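PDB 2B5D: alpha-Amylase from Thermotoga maritima, which belongs to glycoside hydrolase family 57, whose catalytic domain is a distorted, incomplete alpha/beta barrel built on parallel strands. Local coordinates for residues Arg2-Ile7 and Lys378-Ser383; Leu6-Ala11 and Arg52-Ile57. One frame throughout, in Å; residues are numbered along the deposited sequence.

Contact 1: residues Arg2-Ile7 and Lys378-Ser383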
loop_
_atom_site.group_PDB
_atom_site.type_symbol
_atom_site.label_atom_id
_atom_site.label_comp_id
_atom_site.label_asym_id
_atom_site.label_seq_id
_atom_site.Cartn_x
_atom_site.Cartn_y
_atom_site.Cartn_z
ATOM N N ARG A 2 -51.267 27.057 -10.375
ATOM C CA ARG A 2 -49.962 27.119 -9.726
ATOM C C ARG A 2 -49.100 25.959 -10.174
ATOM O O ARG A 2 -49.592 24.848 -10.372
ATOM C CB ARG A 2 -50.122 27.018 -8.223
ATOM C CG ARG A 2 -51.535 27.255 -7.736
ATOM C CD ARG A 2 -51.711 26.861 -6.258
ATOM N NE ARG A 2 -51.809 28.013 -5.366
ATOM C CZ ARG A 2 -51.156 29.160 -5.523
ATOM N NH1 ARG A 2 -50.306 29.311 -6.529
ATOM N NH2 ARG A 2 -51.342 30.155 -4.657
ATOM N N GLY A 3 -47.809 26.232 -10.334
ATOM C CA GLY A 3 -46.788 25.219 -10.600
ATOM C C GLY A 3 -46.618 24.341 -9.384
ATOM O O GLY A 3 -46.790 24.805 -8.261
ATOM N N LYS A 4 -46.300 23.065 -9.609
ATOM C CA LYS A 4 -46.148 22.108 -8.508
ATOM C C LYS A 4 -44.677 21.802 -8.254
ATOM O O LYS A 4 -43.937 21.398 -9.162
ATOM C CB LYS A 4 -46.983 20.856 -8.792
ATOM C CG LYS A 4 -48.476 21.179 -8.745
ATOM C CD LYS A 4 -49.239 20.729 -9.968
ATOM C CE LYS A 4 -50.253 19.622 -9.645
ATOM N NZ LYS A 4 -51.382 20.075 -8.763
ATOM N N ILE A 5 -44.231 22.058 -7.032
ATOM C CA ILE A 5 -42.826 21.789 -6.741
ATOM C C ILE A 5 -42.644 20.532 -5.950
ATOM O O ILE A 5 -43.146 20.403 -4.815
ATOM C CB ILE A 5 -41.870 23.062 -6.369
ATOM C CG1 ILE A 5 -42.112 23.612 -4.972
ATOM C CG2 ILE A 5 -41.867 24.201 -7.486
ATOM C CD1 ILE A 5 -41.162 22.953 -3.951
ATOM N N LEU A 6 -41.978 19.568 -6.581
ATOM C CA LEU A 6 -41.734 18.291 -5.903
ATOM C C LEU A 6 -40.255 18.139 -5.494
ATOM O O LEU A 6 -39.386 17.846 -6.319
ATOM C CB LEU A 6 -42.361 17.098 -6.685
ATOM C CG LEU A 6 -42.013 15.600 -6.603
ATOM C CD1 LEU A 6 -41.733 15.012 -5.230
ATOM C CD2 LEU A 6 -43.041 14.746 -7.400
ATOM N N ILE A 7 -39.995 18.399 -4.210
ATOM C CA ILE A 7 -38.642 18.263 -3.662
ATOM C C ILE A 7 -38.462 16.829 -3.223
ATOM O O ILE A 7 -39.224 16.295 -2.428
ATOM C CB ILE A 7 -38.329 19.244 -2.445
ATOM C CG1 ILE A 7 -38.370 20.726 -2.844
ATOM C CG2 ILE A 7 -36.969 18.920 -1.809
ATOM C CD1 ILE A 7 -37.755 21.038 -4.214
ATOM N N LYS A 378 -46.923 25.757 -5.496
ATOM C CA LYS A 378 -47.432 24.876 -4.468
ATOM C C LYS A 378 -46.385 23.762 -4.226
ATOM O O LYS A 378 -45.775 23.253 -5.171
ATOM C CB LYS A 378 -48.734 24.265 -4.990
ATOM C CG LYS A 378 -49.547 23.493 -3.928
ATOM C CD LYS A 378 -50.937 23.204 -4.435
ATOM C CE LYS A 378 -50.900 22.811 -5.916
ATOM N NZ LYS A 378 -52.072 21.942 -6.319
ATOM N N LEU A 379 -46.152 23.408 -2.970
ATOM C CA LEU A 379 -45.399 22.194 -2.672
ATOM C C LEU A 379 -46.368 21.027 -2.827
ATOM O O LEU A 379 -47.484 21.124 -2.362
ATOM C CB LEU A 379 -44.865 22.192 -1.252
ATOM C CG LEU A 379 -43.896 23.299 -0.809
ATOM C CD1 LEU A 379 -43.548 23.127 0.691
ATOM C CD2 LEU A 379 -42.640 23.337 -1.647
ATOM N N VAL A 380 -45.925 19.953 -3.491
ATOM C CA VAL A 380 -46.662 18.680 -3.592
ATOM C C VAL A 380 -45.759 17.512 -3.188
ATOM O O VAL A 380 -44.535 17.619 -3.262
ATOM C CB VAL A 380 -47.202 18.434 -5.052
ATOM C CG1 VAL A 380 -48.131 19.570 -5.492
ATOM C CG2 VAL A 380 -46.058 18.257 -6.086
ATOM N N THR A 381 -46.343 16.412 -2.723
ATOM C CA THR A 381 -45.572 15.164 -2.593
ATOM C C THR A 381 -45.890 14.382 -3.852
ATOM O O THR A 381 -46.820 14.721 -4.566
ATOM C CB THR A 381 -45.982 14.330 -1.378
ATOM O OG1 THR A 381 -47.256 13.741 -1.651
ATOM C CG2 THR A 381 -46.029 15.171 -0.125
ATOM N N ALA A 382 -45.156 13.317 -4.113
ATOM C CA ALA A 382 -45.342 12.574 -5.340
ATOM C C ALA A 382 -46.656 11.756 -5.339
ATOM O O ALA A 382 -47.261 11.525 -6.382
ATOM C CB ALA A 382 -44.164 11.697 -5.572
ATOM N N SER A 383 -47.086 11.306 -4.166
ATOM C CA SER A 383 -48.314 10.541 -4.092
ATOM C C SER A 383 -49.533 11.485 -4.252
ATOM O O SER A 383 -50.521 11.088 -4.851
ATOM C CB SER A 383 -48.383 9.797 -2.782
ATOM O OG SER A 383 -48.125 10.735 -1.758
HETATM O O HOH W 1 -42.383 16.271 -2.545
#
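Ile5 pairs with Leu379 in a parallel strand pair, where the first strand of the family 57 barrel, 3-11, meets the short strand 377-379 from far along the chain. Three backbone bonds join them: Lys378 N to Gly3 O, Ile5 N to Lys378 O at 2.7 Å and nearly straight, and Val380 N to Ile5 O, where the donor stands above the carbonyl plane. Phe367 and Val371 of helix 360-373 lie against Ile5, and Phe368 and Val371 against Leu379, so helix 360-373 covers this face with apolar side chains. Packing is close further on. The CB and CG of Lys4 lie against Val380 CG1, 3.6 Å from CG, the two side chains crossing at about a right angle. Leu6, whose chi1 of 160° sets CG opposite the backbone N, meets Ala382 CB through CD2 at 3.7 Å in the first turn of helix 382-388.

The end around Arg2 is looser. The CD of Arg2 comes no nearer than 4.1 Å to Lys378 CE, and both residues are partly exposed. Lys4 and Lys378 run alongside each other in the same direction, bringing Lys4 NZ to 3.2 Å from Lys378 NZ; two donors so close would be expected to disfavour full charge on both, although Glu341 offers Lys4 a long, weak ion pair. Beyond the last direct backbone bond, a water bridges the two segments, lying 2.6 Å from Val380 O and also within hydrogen-bonding distance of Ile7 O.

Contact 2: residues Leu6-Ala11 and Arg52-Ile57; sequences LIFLHA and RLTMSI
Strands 6-11 and 53-57 run parallel, their axes 4.7 Å apart at closest approach and 17° from exact alignment, with Phe8 opposite Thr54, Leu9 opposite Met55, His10 opposite Ser56 and Ala11 opposite Ile57. Leu9 is held to the neighbouring strand by both its N and its O: the N donates to Thr54 O in the carbonyl plane, and the O accepts from Ser56 N. The bond from Thr54 N to Ile7 O is weak, and before it a water accepts from Ile7 N and sits 2.6 Å from Arg52 O.

On the face of Phe8 and His10, the phenyl ring leans over the neighbouring strand. Its CD1 touches Thr54 CG2, Met55 CA lies over one ring face, and CZ reaches Ser56 CB at 3.8 Å. Trp182 and Phe205 also meet this ring, on the inward side of the parallel barrel characteristic of family 57 enzymes; Leu9 and Ala11 face outward to Leu41 and Tyr38 of helix 27-47. There Leu53 CD1 lies 3.6 Å from Ile7 CG2 and also touches Leu9 CG, while the bent end of Met55 brings CE to 4.0 Å from Ala11 CB.

Ser56 brings a hydroxyl to the inner face. A chi1 of 67° holds OG between its own backbone N and carbonyl carbon, turned back to strand 6-11, where it bonds at 2.7 Å to His10 ND1 near the imidazole plane. Ala11 N is shared between Ser56 OG, at 3.0 Å, and Ser56 O, standing above the carbonyl plane of the latter. The imidazole is thereby fixed at one edge, stacks on Trp182, and bonds through NE2 to His146 NE2.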
loop_
_atom_site.group_PDB
_atom_site.type_symbol
_atom_site.label_atom_id
_atom_site.label_comp_id
_atom_site.label_asym_id
_atom_site.label_seq_id
_atom_site.Cartn_x
_atom_site.Cartn_y
_atom_site.Cartn_z
ATOM N N LEU A 6 -41.978 19.568 -6.581
ATOM C CA LEU A 6 -41.734 18.291 -5.903
ATOM C C LEU A 6 -40.255 18.139 -5.494
ATOM O O LEU A 6 -39.386 17.846 -6.319
ATOM C CB LEU A 6 -42.361 17.098 -6.685
ATOM C CG LEU A 6 -42.013 15.600 -6.603
ATOM C CD1 LEU A 6 -41.733 15.012 -5.230
ATOM C CD2 LEU A 6 -43.041 14.746 -7.400
ATOM N N ILE A 7 -39.995 18.399 -4.210
ATOM C CA ILE A 7 -38.642 18.263 -3.662
ATOM C C ILE A 7 -38.462 16.829 -3.223
ATOM O O ILE A 7 -39.224 16.295 -2.428
ATOM C CB ILE A 7 -38.329 19.244 -2.445
ATOM C CG1 ILE A 7 -38.370 20.726 -2.844
ATOM C CG2 ILE A 7 -36.969 18.920 -1.809
ATOM C CD1 ILE A 7 -37.755 21.038 -4.214
ATOM N N PHE A 8 -37.414 16.209 -3.718
ATOM C CA PHE A 8 -37.142 14.841 -3.301
ATOM C C PHE A 8 -35.752 14.731 -2.641
ATOM O O PHE A 8 -34.738 15.112 -3.236
ATOM C CB PHE A 8 -37.296 13.862 -4.501
ATOM C CG PHE A 8 -37.035 12.435 -4.120
ATOM C CD1 PHE A 8 -38.095 11.574 -3.767
ATOM C CD2 PHE A 8 -35.732 11.961 -4.046
ATOM C CE1 PHE A 8 -37.859 10.241 -3.358
ATOM C CE2 PHE A 8 -35.477 10.638 -3.623
ATOM C CZ PHE A 8 -36.534 9.770 -3.302
ATOM N N LEU A 9 -35.726 14.206 -1.423
ATOM C CA LEU A 9 -34.498 13.857 -0.716
ATOM C C LEU A 9 -34.256 12.366 -0.666
ATOM O O LEU A 9 -35.087 11.591 -0.117
ATOM C CB LEU A 9 -34.580 14.335 0.741
ATOM C CG LEU A 9 -34.728 15.837 0.997
ATOM C CD1 LEU A 9 -34.659 16.137 2.504
ATOM C CD2 LEU A 9 -33.724 16.651 0.203
ATOM N N HIS A 10 -33.094 11.975 -1.183
ATOM C CA HIS A 10 -32.609 10.605 -1.084
ATOM C C HIS A 10 -31.706 10.392 0.170
ATOM O O HIS A 10 -30.556 10.911 0.242
ATOM C CB HIS A 10 -31.829 10.240 -2.354
ATOM C CG HIS A 10 -31.299 8.849 -2.354
ATOM N ND1 HIS A 10 -32.066 7.760 -1.981
ATOM C CD2 HIS A 10 -30.097 8.350 -2.734
ATOM C CE1 HIS A 10 -31.345 6.661 -2.100
ATOM N NE2 HIS A 10 -30.156 6.988 -2.583
ATOM N N ALA A 11 -32.251 9.655 1.138
ATOM C CA ALA A 11 -31.594 9.325 2.418
ATOM C C ALA A 11 -31.143 7.866 2.434
ATOM O O ALA A 11 -31.939 6.912 2.598
ATOM C CB ALA A 11 -32.518 9.622 3.625
ATOM N N ARG A 52 -44.656 20.121 2.166
ATOM C CA ARG A 52 -44.832 18.860 1.429
ATOM C C ARG A 52 -43.462 18.390 0.934
ATOM O O ARG A 52 -42.744 19.135 0.269
ATOM C CB ARG A 52 -45.767 19.009 0.223
ATOM C CG ARG A 52 -47.226 19.275 0.513
ATOM C CD ARG A 52 -47.846 18.212 1.384
ATOM N NE ARG A 52 -49.269 18.454 1.482
ATOM C CZ ARG A 52 -49.847 19.174 2.435
ATOM N NH1 ARG A 52 -51.155 19.350 2.404
ATOM N NH2 ARG A 52 -49.134 19.717 3.416
ATOM N N LEU A 53 -43.128 17.137 1.235
ATOM C CA LEU A 53 -41.813 16.594 0.891
ATOM C C LEU A 53 -41.890 15.093 0.706
ATOM O O LEU A 53 -42.574 14.387 1.462
ATOM C CB LEU A 53 -40.779 16.962 1.978
ATOM C CG LEU A 53 -39.375 16.355 1.931
ATOM C CD1 LEU A 53 -38.541 17.031 0.879
ATOM C CD2 LEU A 53 -38.663 16.339 3.321
ATOM N N THR A 54 -41.208 14.631 -0.331
ATOM C CA THR A 54 -41.007 13.227 -0.598
ATOM C C THR A 54 -39.560 12.816 -0.340
ATOM O O THR A 54 -38.631 13.524 -0.684
ATOM C CB THR A 54 -41.391 12.899 -2.059
ATOM O OG1 THR A 54 -42.601 13.605 -2.398
ATOM C CG2 THR A 54 -41.594 11.405 -2.255
ATOM N N MET A 55 -39.366 11.658 0.273
ATOM C CA MET A 55 -38.017 11.173 0.530
ATOM C C MET A 55 -37.976 9.648 0.501
ATOM O O MET A 55 -38.966 8.998 0.685
ATOM C CB MET A 55 -37.471 11.711 1.876
ATOM C CG MET A 55 -38.201 11.198 3.079
ATOM S SD MET A 55 -37.643 11.876 4.655
ATOM C CE MET A 55 -35.972 11.206 4.832
ATOM N N SER A 56 -36.804 9.117 0.209
ATOM C CA SER A 56 -36.477 7.717 0.397
ATOM C C SER A 56 -35.840 7.590 1.759
ATOM O O SER A 56 -35.139 8.512 2.224
ATOM C CB SER A 56 -35.454 7.283 -0.660
ATOM O OG SER A 56 -34.213 7.936 -0.434
ATOM N N ILE A 57 -36.120 6.470 2.423
ATOM C CA ILE A 57 -35.293 5.984 3.509
ATOM C C ILE A 57 -35.012 4.554 3.117
ATOM O O ILE A 57 -35.923 3.702 3.151
ATOM C CB ILE A 57 -35.982 6.090 4.870
ATOM C CG1 ILE A 57 -36.486 7.530 5.060
ATOM C CG2 ILE A 57 -34.990 5.692 5.990
ATOM C CD1 ILE A 57 -37.148 7.799 6.389
HETATM O O HOH W 1 -42.383 16.271 -2.545
HETATM O O HOH W 2 -41.934 19.538 -2.193
#

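In the fold
Contacts 1 and 2 are successive pairings of strand 3-11, which meets 377-379 near its start and 53-57 from its middle onward; they share Leu6 and Ile7, and their centres are about 11 Å apart. Where the first partner leaves off, the second takes over, and the two partners touch directly: Ala382 N lies 3.1 Å from Thr54 OG1, a probable hydrogen bond, and Leu379 O is 3.4 Å from Arg52 CG. One water, near Ile7 O, Val380 O and Thr54 OG1, lies where the two contacts meet. Contact 2 is the more central, about 9 Å from the chain centre against about 21 Å for contact 1, and its far end carries His10 to the inner cluster with Trp182 and His146.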